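Local coordinates for penicillin-binding protein (Bacillus halodurans, PDB 3TG9) that probably acts as a penicillin-recognising enzyme of the beta-lactamase family and is probably acylated by beta-lactams, at residues L68-K73 with E248-T253; D113-L118 with G291-V296; L127-D132 with G169-E174; C297-F302 with D322-I327. All coordinates share one frame; numbering follows the deposited sequence.

Interaction 1: residues L68-K73 with E248-T253; sequences LVEAGK and ELLNET
Glu70, in the last turn of helix 58-70, faces Leu250 in the loop that leads into helix 252-258, their CA atoms 7.4 Å apart, the nearest backbone approach of 68-73 and 248-253. The extended side chain of Glu70 crosses the gap. With CG anti to the backbone N (chi1 167°) and the chain straight beyond it, Glu70 reaches the backbone amide of Asn251, and Asn251 N donates to Glu70 OE1 at 2.8 Å. The bond is nearly straight, 165° at the hydrogen, and it meets the oxygen on its syn side, slightly out of the carboxylate plane.

Two helix ends meet here, the C-terminus of helix 58-70 and the N-terminus of helix 252-258. Helix 58-70 closes in a Schellman motif, in which Gly72 takes positive phi and Lys73 N returns to Leu68 O at 2.9 Å. Asn251, in turn, is the N-cap of helix 252-258: its OD1 accepts from Tyr254 N. This turns the amide group so that it lies over the glutamate head, the planes only 14° apart and the two side chains running in opposite directions. Glu70 CD is 3.5 Å from Asn251 ND2 in this stack.

Leu250 lies on the inner flank of the carboxylate. Its CA is 3.4 Å from Glu70 OE1, and its CB touches the same oxygen at 3.5 Å. Leu250 itself is buried, reaching back to Cys66 and Gln67 of helix 58-70 and forward to Thr255 and Leu258, whereas Glu70 and Asn251 remain partly exposed above it.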
loop_
_atom_site.group_PDB
_atom_site.type_symbol
_atom_site.label_atom_id
_atom_site.label_comp_id
_atom_site.label_asym_id
_atom_site.label_seq_id
_atom_site.Cartn_x
_atom_site.Cartn_y
_atom_site.Cartn_z
ATOM N N LEU B 68 -28.102 18.021 -8.334
ATOM C CA LEU B 68 -29.297 17.452 -7.729
ATOM C C LEU B 68 -30.306 18.557 -7.442
ATOM O O LEU B 68 -31.513 18.370 -7.599
ATOM C CB LEU B 68 -28.949 16.705 -6.444
ATOM C CG LEU B 68 -27.999 15.514 -6.607
ATOM C CD1 LEU B 68 -27.736 14.875 -5.266
ATOM C CD2 LEU B 68 -28.566 14.503 -7.590
ATOM N N VAL B 69 -29.810 19.712 -7.016
ATOM C CA VAL B 69 -30.689 20.853 -6.796
ATOM C C VAL B 69 -31.270 21.326 -8.128
ATOM O O VAL B 69 -32.480 21.474 -8.257
ATOM C CB VAL B 69 -29.977 21.997 -6.046
ATOM C CG1 VAL B 69 -30.914 23.199 -5.868
ATOM C CG2 VAL B 69 -29.474 21.506 -4.692
ATOM N N GLU B 70 -30.413 21.520 -9.126
ATOM C CA GLU B 70 -30.866 21.957 -10.445
ATOM C C GLU B 70 -31.859 20.976 -11.060
ATOM O O GLU B 70 -32.719 21.367 -11.850
ATOM C CB GLU B 70 -29.685 22.192 -11.398
ATOM C CG GLU B 70 -30.085 22.333 -12.863
ATOM C CD GLU B 70 -28.932 22.749 -13.770
ATOM O OE1 GLU B 70 -27.941 23.298 -13.243
ATOM O OE2 GLU B 70 -29.012 22.536 -15.008
ATOM N N ALA B 71 -31.740 19.703 -10.696
ATOM C CA ALA B 71 -32.614 18.668 -11.236
ATOM C C ALA B 71 -33.899 18.572 -10.427
ATOM O O ALA B 71 -34.781 17.766 -10.734
ATOM C CB ALA B 71 -31.901 17.324 -11.250
ATOM N N GLY B 72 -33.995 19.385 -9.382
ATOM C CA GLY B 72 -35.196 19.433 -8.574
ATOM C C GLY B 72 -35.377 18.225 -7.676
ATOM O O GLY B 72 -36.495 17.919 -7.257
ATOM N N LYS B 73 -34.281 17.539 -7.367
ATOM C CA LYS B 73 -34.331 16.411 -6.442
ATOM C C LYS B 73 -33.915 16.841 -5.045
ATOM O O LYS B 73 -33.947 16.044 -4.108
ATOM C CB LYS B 73 -33.420 15.283 -6.921
ATOM C CG LYS B 73 -33.782 14.719 -8.282
ATOM C CD LYS B 73 -34.959 13.757 -8.196
ATOM C CE LYS B 73 -34.598 12.517 -7.381
ATOM N NZ LYS B 73 -35.643 11.464 -7.469
ATOM N N GLU B 248 -21.648 23.676 -18.884
ATOM C CA GLU B 248 -21.808 22.312 -19.393
ATOM C C GLU B 248 -22.079 21.309 -18.281
ATOM O O GLU B 248 -22.431 20.159 -18.547
ATOM C CB GLU B 248 -20.568 21.888 -20.192
ATOM C CG GLU B 248 -20.506 22.511 -21.583
ATOM C CD GLU B 248 -19.132 22.416 -22.222
ATOM O OE1 GLU B 248 -18.237 21.773 -21.632
ATOM O OE2 GLU B 248 -18.947 22.994 -23.318
ATOM N N LEU B 249 -21.910 21.747 -17.039
ATOM C CA LEU B 249 -22.119 20.890 -15.881
ATOM C C LEU B 249 -23.384 21.310 -15.139
ATOM O O LEU B 249 -24.124 20.482 -14.605
ATOM C CB LEU B 249 -20.901 20.951 -14.951
ATOM C CG LEU B 249 -19.619 20.279 -15.469
ATOM C CD1 LEU B 249 -18.457 20.412 -14.483
ATOM C CD2 LEU B 249 -19.870 18.810 -15.812
ATOM N N LEU B 250 -23.619 22.614 -15.117
ATOM C CA LEU B 250 -24.800 23.190 -14.497
ATOM C C LEU B 250 -25.270 24.317 -15.399
ATOM O O LEU B 250 -24.494 24.839 -16.201
ATOM C CB LEU B 250 -24.445 23.768 -13.130
ATOM C CG LEU B 250 -23.903 22.827 -12.059
ATOM C CD1 LEU B 250 -22.904 23.570 -11.177
ATOM C CD2 LEU B 250 -25.039 22.222 -11.237
ATOM N N ASN B 251 -26.533 24.701 -15.282
ATOM C CA ASN B 251 -27.004 25.843 -16.054
ATOM C C ASN B 251 -26.413 27.129 -15.465
ATOM O O ASN B 251 -25.745 27.092 -14.431
ATOM C CB ASN B 251 -28.532 25.879 -16.108
ATOM C CG ASN B 251 -29.157 26.172 -14.765
ATOM O OD1 ASN B 251 -28.524 26.757 -13.877
ATOM N ND2 ASN B 251 -30.415 25.766 -14.602
ATOM N N GLU B 252 -26.645 28.257 -16.121
ATOM C CA GLU B 252 -26.025 29.515 -15.710
ATOM C C GLU B 252 -26.362 29.935 -14.269
ATOM O O GLU B 252 -25.477 30.321 -13.504
ATOM C CB GLU B 252 -26.385 30.622 -16.702
ATOM C CG GLU B 252 -26.037 32.008 -16.221
ATOM C CD GLU B 252 -26.549 33.075 -17.158
ATOM O OE1 GLU B 252 -25.956 33.255 -18.242
ATOM O OE2 GLU B 252 -27.550 33.727 -16.809
ATOM N N THR B 253 -27.638 29.866 -13.905
ATOM C CA THR B 253 -28.074 30.192 -12.552
ATOM C C THR B 253 -27.348 29.371 -11.481
ATOM O O THR B 253 -26.864 29.917 -10.487
ATOM C CB THR B 253 -29.583 29.944 -12.376
ATOM O OG1 THR B 253 -30.321 30.768 -13.284
ATOM C CG2 THR B 253 -30.009 30.267 -10.958
#

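Interaction 2: residues D113-L118 with G291-V296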
loop_
_atom_site.group_PDB
_atom_site.type_symbol
_atom_site.label_atom_id
_atom_site.label_comp_id
_atom_site.label_asym_id
_atom_site.label_seq_id
_atom_site.Cartn_x
_atom_site.Cartn_y
_atom_site.Cartn_z
ATOM N N ASP B 113 -2.674 18.474 12.085
ATOM C CA ASP B 113 -2.085 18.282 10.763
ATOM C C ASP B 113 -1.516 16.874 10.637
ATOM O O ASP B 113 -0.785 16.577 9.692
ATOM C CB ASP B 113 -0.978 19.313 10.500
ATOM C CG ASP B 113 0.231 19.134 11.423
ATOM O OD1 ASP B 113 0.161 18.320 12.370
ATOM O OD2 ASP B 113 1.258 19.816 11.201
ATOM N N ASP B 114 -1.858 16.017 11.599
ATOM C CA ASP B 114 -1.314 14.663 11.687
ATOM C C ASP B 114 -2.251 13.637 11.038
ATOM O O ASP B 114 -2.711 12.692 11.690
ATOM C CB ASP B 114 -1.058 14.310 13.156
ATOM C CG ASP B 114 -0.152 13.095 13.329
ATOM O OD1 ASP B 114 0.239 12.466 12.313
ATOM O OD2 ASP B 114 0.159 12.774 14.500
ATOM N N PHE B 115 -2.526 13.839 9.750
ATOM C CA PHE B 115 -3.460 13.003 8.992
ATOM C C PHE B 115 -3.156 11.511 9.181
ATOM O O PHE B 115 -4.049 10.714 9.498
ATOM C CB PHE B 115 -3.438 13.392 7.496
ATOM C CG PHE B 115 -4.670 12.967 6.728
ATOM C CD1 PHE B 115 -5.893 13.587 6.946
ATOM C CD2 PHE B 115 -4.605 11.956 5.782
ATOM C CE1 PHE B 115 -7.032 13.202 6.239
ATOM C CE2 PHE B 115 -5.738 11.570 5.071
ATOM C CZ PHE B 115 -6.954 12.197 5.303
ATOM N N GLU B 116 -1.895 11.133 9.013
ATOM C CA GLU B 116 -1.545 9.728 9.142
ATOM C C GLU B 116 -1.994 9.134 10.475
ATOM O O GLU B 116 -2.478 8.002 10.521
ATOM C CB GLU B 116 -0.050 9.484 8.921
ATOM C CG GLU B 116 0.273 7.998 8.713
ATOM C CD GLU B 116 1.692 7.748 8.241
ATOM O OE1 GLU B 116 2.421 8.722 7.970
ATOM O OE2 GLU B 116 2.083 6.565 8.139
ATOM N N ASP B 117 -1.851 9.897 11.555
ATOM C CA ASP B 117 -2.149 9.381 12.893
ATOM C C ASP B 117 -3.615 8.973 13.104
ATOM O O ASP B 117 -3.950 8.311 14.095
ATOM C CB ASP B 117 -1.744 10.392 13.959
ATOM C CG ASP B 117 -1.761 9.800 15.354
ATOM O OD1 ASP B 117 -1.020 8.814 15.588
ATOM O OD2 ASP B 117 -2.512 10.320 16.212
ATOM N N LEU B 118 -4.478 9.374 12.175
ATOM C CA LEU B 118 -5.892 9.013 12.223
ATOM C C LEU B 118 -6.079 7.523 11.982
ATOM O O LEU B 118 -7.049 6.915 12.443
ATOM C CB LEU B 118 -6.673 9.783 11.156
ATOM C CG LEU B 118 -7.044 11.243 11.418
ATOM C CD1 LEU B 118 -5.813 12.083 11.707
ATOM C CD2 LEU B 118 -7.802 11.788 10.226
ATOM N N GLY B 291 -5.386 21.300 -2.313
ATOM C CA GLY B 291 -5.456 20.135 -1.453
ATOM C C GLY B 291 -4.066 19.793 -0.988
ATOM O O GLY B 291 -3.106 19.941 -1.747
ATOM N N TYR B 292 -3.963 19.366 0.267
ATOM C CA TYR B 292 -2.721 18.852 0.823
ATOM C C TYR B 292 -2.966 17.552 1.589
ATOM O O TYR B 292 -3.799 17.500 2.500
ATOM C CB TYR B 292 -2.072 19.884 1.745
ATOM C CG TYR B 292 -1.472 21.051 1.001
ATOM C CD1 TYR B 292 -2.277 22.076 0.494
ATOM C CD2 TYR B 292 -0.099 21.131 0.800
ATOM C CE1 TYR B 292 -1.721 23.161 -0.202
ATOM C CE2 TYR B 292 0.463 22.201 0.113
ATOM C CZ TYR B 292 -0.349 23.212 -0.383
ATOM O OH TYR B 292 0.238 24.253 -1.059
ATOM N N ASP B 293 -2.244 16.504 1.200
ATOM C CA ASP B 293 -2.280 15.227 1.903
ATOM C C ASP B 293 -0.835 14.760 2.029
ATOM O O ASP B 293 0.050 15.278 1.336
ATOM C CB ASP B 293 -3.075 14.184 1.103
ATOM C CG ASP B 293 -4.568 14.178 1.427
ATOM O OD1 ASP B 293 -4.951 14.565 2.547
ATOM O OD2 ASP B 293 -5.367 13.759 0.549
ATOM N N PRO B 294 -0.577 13.783 2.911
ATOM C CA PRO B 294 0.746 13.151 2.863
ATOM C C PRO B 294 1.078 12.654 1.453
ATOM O O PRO B 294 0.310 11.891 0.877
ATOM C CB PRO B 294 0.594 11.987 3.846
ATOM C CG PRO B 294 -0.359 12.560 4.908
ATOM C CD PRO B 294 -1.359 13.359 4.093
ATOM N N GLY B 295 2.197 13.117 0.902
ATOM C CA GLY B 295 2.619 12.745 -0.437
ATOM C C GLY B 295 1.870 13.411 -1.580
ATOM O O GLY B 295 1.999 12.990 -2.736
ATOM N N VAL B 296 1.087 14.442 -1.266
ATOM C CA VAL B 296 0.212 15.084 -2.245
ATOM C C VAL B 296 0.077 16.589 -2.022
ATOM O O VAL B 296 -0.138 17.038 -0.892
ATOM C CB VAL B 296 -1.210 14.532 -2.135
ATOM C CG1 VAL B 296 -2.162 15.347 -2.989
ATOM C CG2 VAL B 296 -1.251 13.059 -2.521
#
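The ring of Phe115 carries Asp293 OD1 over one face, 4.0 Å above its plane and offset toward the rim, while Pro294 comes to it obliquely through CD. Phe107 and Trp119 meet the same ring in edge-to-face contacts, so the phenyl group sits in a small aromatic cluster. Asp293 and Pro294 belong to the tight hairpin that joins strands 284-293 and 296-303 of the antiparallel sheet. The hairpin is a two-residue connection built on a type II turn from Asp293 to Val296, closed by Asp293 N to Val296 O at 3.0 Å and Val296 N to Asp293 O at 2.9 Å, with Gly295 at the positive phi of the third turn position.

Against this hairpin rests the loop segment 113-118. Phe115 directs its side chain at the turn, with CG anti to the backbone N (chi1 -159°), which sets one ring face under Asp293 OD1 while CB stays beside the proline. The carboxylate of Asp293 is inclined to the ring by 31°, and its contact runs through OD1 to CE2 and CZ; no hydrogen bond links the two segments. Asp293 also touches Ala54 and approaches Ser55, Lys58 and Tyr152 without contact. Those residues are consistent with the SxxK and tyrosine elements of a penicillin-binding active site, which would place the hairpin end at the rim of that site. Nearby, Glu116 forms a salt bridge with Lys214. The proline crosses Phe115 at about a right angle, its CD lying 3.9 Å from Phe115 CD2 and 4.0 Å from Phe115 CB.

Interaction 3: residues L127-D132 with G169-E174; sequences LRRLKD and GVTFQE
Leu130 packs closely against the first turn of helix 172-182, its CD1 standing 3.5 Å from Phe172 CB. The two side chains cross, and the phenyl ring continues away from 127-132, so that the leucine methyl meets the root of the phenylalanine. Leu130 also touches Leu162 of helix 155-168 and Ser226.

At the partly exposed side Arg129 takes over. Its chain bends at chi2 and chi3, which folds the guanidinium back until one face lies over Thr171, with CG2 only 3.4 Å from Arg129 NH2. That NH2 forms a salt bridge with Glu165, whose OE2 also accepts from Phe172 N; the same carboxylate oxygen thus ties the arginine to the start of the helix. Thr171 is the N-cap there, and with Glu174 it makes a capping box: Glu174 N donates to Thr171 OG1 at 3.1 Å, and Thr171 N to Glu174 OE1 at 2.9 Å, the latter nearly straight.

Elsewhere the segments meet through water. One molecule, in the guanidinium plane at its edge, accepts from Arg129 NE at 2.8 Å and from Leu130 N, and donates to Gln173 OE1. A second links Arg128 O to Gln173 NE2 through weak bonds. On the loop's own side, Asp132 OD2 accepts from both Arg128 N and Arg129 N, pinning the backbone at these two residues.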
loop_
_atom_site.group_PDB
_atom_site.type_symbol
_atom_site.label_atom_id
_atom_site.label_comp_id
_atom_site.label_asym_id
_atom_site.label_seq_id
_atom_site.Cartn_x
_atom_site.Cartn_y
_atom_site.Cartn_z
ATOM N N LEU B 127 -11.676 1.988 4.891
ATOM C CA LEU B 127 -12.436 3.187 4.536
ATOM C C LEU B 127 -12.758 3.171 3.056
ATOM O O LEU B 127 -12.155 3.906 2.278
ATOM C CB LEU B 127 -11.630 4.441 4.858
ATOM C CG LEU B 127 -11.438 4.622 6.357
ATOM C CD1 LEU B 127 -10.298 5.582 6.662
ATOM C CD2 LEU B 127 -12.746 5.099 6.957
ATOM N N ARG B 128 -13.714 2.337 2.668
ATOM C CA ARG B 128 -13.996 2.126 1.255
ATOM C C ARG B 128 -15.307 2.764 0.800
ATOM O O ARG B 128 -15.486 3.056 -0.383
ATOM C CB ARG B 128 -13.958 0.632 0.963
ATOM C CG ARG B 128 -12.789 -0.034 1.652
ATOM C CD ARG B 128 -12.270 -1.209 0.864
ATOM N NE ARG B 128 -11.572 -0.796 -0.344
ATOM C CZ ARG B 128 -10.346 -1.193 -0.697
ATOM N NH1 ARG B 128 -9.825 -0.757 -1.833
ATOM N NH2 ARG B 128 -9.637 -2.019 0.066
ATOM N N ARG B 129 -16.212 2.986 1.746
ATOM C CA ARG B 129 -17.463 3.666 1.462
ATOM C C ARG B 129 -17.531 4.885 2.353
ATOM O O ARG B 129 -16.909 4.920 3.415
ATOM C CB ARG B 129 -18.659 2.762 1.748
ATOM C CG ARG B 129 -18.642 1.429 1.023
ATOM C CD ARG B 129 -18.748 1.607 -0.480
ATOM N NE ARG B 129 -19.634 2.708 -0.851
ATOM C CZ ARG B 129 -20.959 2.619 -0.918
ATOM N NH1 ARG B 129 -21.572 1.474 -0.627
ATOM N NH2 ARG B 129 -21.677 3.677 -1.272
ATOM N N LEU B 130 -18.283 5.888 1.923
ATOM C CA LEU B 130 -18.386 7.120 2.682
ATOM C C LEU B 130 -18.947 6.868 4.078
ATOM O O LEU B 130 -18.555 7.525 5.041
ATOM C CB LEU B 130 -19.239 8.137 1.927
ATOM C CG LEU B 130 -18.706 8.581 0.561
ATOM C CD1 LEU B 130 -19.488 9.765 0.060
ATOM C CD2 LEU B 130 -17.236 8.916 0.638
ATOM N N LYS B 131 -19.861 5.911 4.193
ATOM C CA LYS B 131 -20.440 5.609 5.497
ATOM C C LYS B 131 -19.396 5.142 6.498
ATOM O O LYS B 131 -19.598 5.251 7.707
ATOM C CB LYS B 131 -21.594 4.605 5.388
ATOM C CG LYS B 131 -21.664 3.837 4.075
ATOM C CD LYS B 131 -20.938 2.510 4.158
ATOM C CE LYS B 131 -21.408 1.712 5.360
ATOM N NZ LYS B 131 -22.887 1.563 5.361
ATOM N N ASP B 132 -18.269 4.647 5.998
ATOM C CA ASP B 132 -17.222 4.145 6.885
ATOM C C ASP B 132 -16.606 5.277 7.710
ATOM O O ASP B 132 -15.971 5.035 8.734
ATOM C CB ASP B 132 -16.142 3.394 6.094
ATOM C CG ASP B 132 -16.675 2.137 5.432
ATOM O OD1 ASP B 132 -17.530 1.459 6.040
ATOM O OD2 ASP B 132 -16.246 1.822 4.303
ATOM N N GLY B 169 -28.938 7.210 -5.283
ATOM C CA GLY B 169 -29.097 5.769 -5.215
ATOM C C GLY B 169 -27.879 5.019 -5.719
ATOM O O GLY B 169 -27.798 3.806 -5.579
ATOM N N VAL B 170 -26.938 5.741 -6.317
ATOM C CA VAL B 170 -25.656 5.160 -6.710
ATOM C C VAL B 170 -24.584 5.577 -5.705
ATOM O O VAL B 170 -24.865 6.339 -4.786
ATOM C CB VAL B 170 -25.247 5.587 -8.131
ATOM C CG1 VAL B 170 -26.097 4.864 -9.173
ATOM C CG2 VAL B 170 -25.354 7.110 -8.297
ATOM N N THR B 171 -23.364 5.072 -5.858
ATOM C CA THR B 171 -22.287 5.460 -4.947
ATOM C C THR B 171 -21.811 6.852 -5.313
ATOM O O THR B 171 -22.003 7.291 -6.442
ATOM C CB THR B 171 -21.081 4.496 -5.002
ATOM O OG1 THR B 171 -20.521 4.494 -6.322
ATOM C CG2 THR B 171 -21.504 3.075 -4.618
ATOM N N PHE B 172 -21.188 7.542 -4.361
ATOM C CA PHE B 172 -20.664 8.870 -4.627
ATOM C C PHE B 172 -19.751 8.876 -5.847
ATOM O O PHE B 172 -19.930 9.678 -6.765
ATOM C CB PHE B 172 -19.921 9.438 -3.419
ATOM C CG PHE B 172 -19.287 10.770 -3.691
ATOM C CD1 PHE B 172 -20.062 11.920 -3.748
ATOM C CD2 PHE B 172 -17.925 10.871 -3.925
ATOM C CE1 PHE B 172 -19.484 13.149 -4.014
ATOM C CE2 PHE B 172 -17.342 12.100 -4.200
ATOM C CZ PHE B 172 -18.124 13.240 -4.244
ATOM N N GLN B 173 -18.782 7.970 -5.844
ATOM C CA GLN B 173 -17.818 7.824 -6.932
ATOM C C GLN B 173 -18.491 7.578 -8.285
ATOM O O GLN B 173 -18.110 8.170 -9.309
ATOM C CB GLN B 173 -16.838 6.686 -6.607
ATOM C CG GLN B 173 -15.985 6.923 -5.345
ATOM C CD GLN B 173 -16.730 6.671 -4.032
ATOM O OE1 GLN B 173 -17.894 6.265 -4.028
ATOM N NE2 GLN B 173 -16.047 6.900 -2.906
ATOM N N GLU B 174 -19.489 6.702 -8.284
ATOM C CA GLU B 174 -20.257 6.424 -9.485
ATOM C C GLU B 174 -20.933 7.690 -10.002
ATOM O O GLU B 174 -20.904 7.973 -11.201
ATOM C CB GLU B 174 -21.305 5.343 -9.218
ATOM C CG GLU B 174 -20.764 3.932 -9.286
ATOM C CD GLU B 174 -21.758 2.906 -8.780
ATOM O OE1 GLU B 174 -22.709 3.288 -8.066
ATOM O OE2 GLU B 174 -21.579 1.709 -9.083
HETATM O O HOH W 1 -15.437 5.851 -0.261
HETATM O O HOH W 2 -19.032 5.419 -1.215
#

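Interaction 4: residues C297-F302 with D322-I327; sequences CFHSAF and DVMAAI
Helix 320-330, the last helix of the modelled chain, lies on one face of the antiparallel sheet, and Met324 is the side chain that it lowers onto strand 296-303. Met324 SD reaches His299 CB at 3.7 Å, and its terminal methyl CE goes on to Ala301 CB at 4.1 Å. His299 and Ala301 are two positions apart on the strand, so both point to the helix-covered face, and the methionine spans the step between them. CG leaves anti to the backbone N (chi1 155°), after which the chain bends at the next two torsions, so that the methionine crosses the histidine side chain at about a right angle, its end running on toward Ala301. Met324 CB also stands 4.0 Å from His299 CB.

The sulfur lies 5.3 Å from the centroid of the His299 ring, 58° off the ring normal, an oblique sulfur-aromatic approach. The imidazole is further flanked by Tyr292 of the adjoining strand and Tyr321 of the helix.

This layering of terminal helices on a central sheet is a hallmark of the serine beta-lactamase and penicillin-binding fold. The axes of segments 297-302 and 322-327 run 26° apart and approach to 8.9 Å. Helix 7-13 packs beside helix 320-330, where Val323, Ala326 and Ile327 contact Ile10. On the other face of the strand, Ser300 points away from the helix, and its OG is hydrogen-bonded to Val310 O and Trp241 NE1, while Phe298 and Phe302 pack against helix 234-245.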
loop_
_atom_site.group_PDB
_atom_site.type_symbol
_atom_site.label_atom_id
_atom_site.label_comp_id
_atom_site.label_asym_id
_atom_site.label_seq_id
_atom_site.Cartn_x
_atom_site.Cartn_y
_atom_site.Cartn_z
ATOM N N CYS B 297 0.180 17.369 -3.096
ATOM C CA CYS B 297 -0.279 18.763 -3.069
ATOM C C CYS B 297 -0.825 19.182 -4.438
ATOM O O CYS B 297 -0.509 18.577 -5.464
ATOM C CB CYS B 297 0.796 19.723 -2.551
ATOM S SG CYS B 297 2.268 19.861 -3.575
ATOM N N PHE B 298 -1.669 20.205 -4.438
ATOM C CA PHE B 298 -2.482 20.518 -5.598
ATOM C C PHE B 298 -2.998 21.950 -5.492
ATOM O O PHE B 298 -3.498 22.350 -4.450
ATOM C CB PHE B 298 -3.663 19.551 -5.650
ATOM C CG PHE B 298 -4.655 19.833 -6.751
ATOM C CD1 PHE B 298 -4.335 19.582 -8.082
ATOM C CD2 PHE B 298 -5.920 20.328 -6.452
ATOM C CE1 PHE B 298 -5.253 19.807 -9.093
ATOM C CE2 PHE B 298 -6.839 20.550 -7.453
ATOM C CZ PHE B 298 -6.502 20.296 -8.780
ATOM N N HIS B 299 -2.856 22.712 -6.568
ATOM C CA HIS B 299 -3.465 24.040 -6.659
ATOM C C HIS B 299 -3.993 24.203 -8.055
ATOM O O HIS B 299 -3.303 23.889 -9.018
ATOM C CB HIS B 299 -2.457 25.155 -6.381
ATOM C CG HIS B 299 -2.306 25.483 -4.932
ATOM N ND1 HIS B 299 -1.279 24.993 -4.158
ATOM C CD2 HIS B 299 -3.060 26.254 -4.110
ATOM C CE1 HIS B 299 -1.405 25.438 -2.922
ATOM N NE2 HIS B 299 -2.479 26.208 -2.869
ATOM N N SER B 300 -5.221 24.684 -8.170
ATOM C CA SER B 300 -5.790 24.929 -9.484
ATOM C C SER B 300 -6.745 26.115 -9.424
ATOM O O SER B 300 -7.401 26.338 -8.405
ATOM C CB SER B 300 -6.502 23.682 -9.994
ATOM O OG SER B 300 -6.679 23.740 -11.392
ATOM N N ALA B 301 -6.824 26.867 -10.521
ATOM C CA ALA B 301 -7.576 28.109 -10.521
ATOM C C ALA B 301 -8.079 28.503 -11.897
ATOM O O ALA B 301 -7.496 28.139 -12.918
ATOM C CB ALA B 301 -6.730 29.228 -9.936
ATOM N N PHE B 302 -9.176 29.249 -11.906
ATOM C CA PHE B 302 -9.695 29.865 -13.115
ATOM C C PHE B 302 -9.697 31.378 -12.909
ATOM O O PHE B 302 -10.281 31.885 -11.951
ATOM C CB PHE B 302 -11.108 29.372 -13.399
ATOM C CG PHE B 302 -11.728 29.985 -14.622
ATOM C CD1 PHE B 302 -12.517 31.116 -14.520
ATOM C CD2 PHE B 302 -11.525 29.426 -15.874
ATOM C CE1 PHE B 302 -13.091 31.685 -15.652
ATOM C CE2 PHE B 302 -12.098 29.989 -17.010
ATOM C CZ PHE B 302 -12.877 31.118 -16.898
ATOM N N ASP B 322 3.939 27.569 -4.519
ATOM C CA ASP B 322 5.021 28.397 -5.032
ATOM C C ASP B 322 5.097 28.330 -6.549
ATOM O O ASP B 322 5.408 29.320 -7.204
ATOM C CB ASP B 322 6.352 27.971 -4.422
ATOM C CG ASP B 322 6.320 27.978 -2.913
ATOM O OD1 ASP B 322 6.220 29.079 -2.331
ATOM O OD2 ASP B 322 6.389 26.883 -2.312
ATOM N N VAL B 323 4.806 27.161 -7.107
ATOM C CA VAL B 323 4.788 27.010 -8.559
ATOM C C VAL B 323 3.557 27.701 -9.127
ATOM O O VAL B 323 3.610 28.301 -10.203
ATOM C CB VAL B 323 4.849 25.525 -8.985
ATOM C CG1 VAL B 323 4.503 25.352 -10.466
ATOM C CG2 VAL B 323 6.226 24.960 -8.688
ATOM N N MET B 324 2.453 27.641 -8.389
ATOM C CA MET B 324 1.229 28.314 -8.814
ATOM C C MET B 324 1.390 29.840 -8.854
ATOM O O MET B 324 0.955 30.490 -9.804
ATOM C CB MET B 324 0.054 27.932 -7.917
ATOM C CG MET B 324 -1.060 28.981 -7.886
ATOM S SD MET B 324 -2.628 28.283 -8.430
ATOM C CE MET B 324 -3.733 28.988 -7.220
ATOM N N ALA B 325 2.010 30.400 -7.819
ATOM C CA ALA B 325 2.283 31.834 -7.774
ATOM C C ALA B 325 3.180 32.259 -8.941
ATOM O O ALA B 325 2.924 33.268 -9.593
ATOM C CB ALA B 325 2.916 32.213 -6.444
ATOM N N ALA B 326 4.226 31.475 -9.201
ATOM C CA ALA B 326 5.146 31.749 -10.302
ATOM C C ALA B 326 4.422 31.816 -11.633
ATOM O O ALA B 326 4.790 32.603 -12.505
ATOM C CB ALA B 326 6.243 30.707 -10.359
ATOM N N ILE B 327 3.386 30.998 -11.777
ATOM C CA ILE B 327 2.660 30.899 -13.037
ATOM C C ILE B 327 1.624 32.006 -13.194
ATOM O O ILE B 327 1.470 32.564 -14.279
ATOM C CB ILE B 327 1.930 29.545 -13.181
ATOM C CG1 ILE B 327 2.926 28.380 -13.242
ATOM C CG2 ILE B 327 1.039 29.552 -14.409
ATOM C CD1 ILE B 327 2.258 27.001 -13.402
#

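Overall arrangement
Interactions 2 and 4 share the main antiparallel sheet: strand 284-293 enters the hairpin of interaction 2, and strand 296-303 carries interaction 4 back along it, with a probable hydrogen bond from Gly291 N to Phe298 O. Their centres lie 19 Å apart. Interactions 1 and 3 belong to the helical part; interaction 1 is about 33 Å from interaction 2, and interaction 3 about 30 Å from interaction 4, between centres, each pair on opposite sides of the chain's centre. Along the chain, interaction 3 falls wholly within the spans bridged by interactions 1 and 2, which interleave, and interaction 4 closes last. Distant sequence is thus drawn together into one beta-lactamase-type domain.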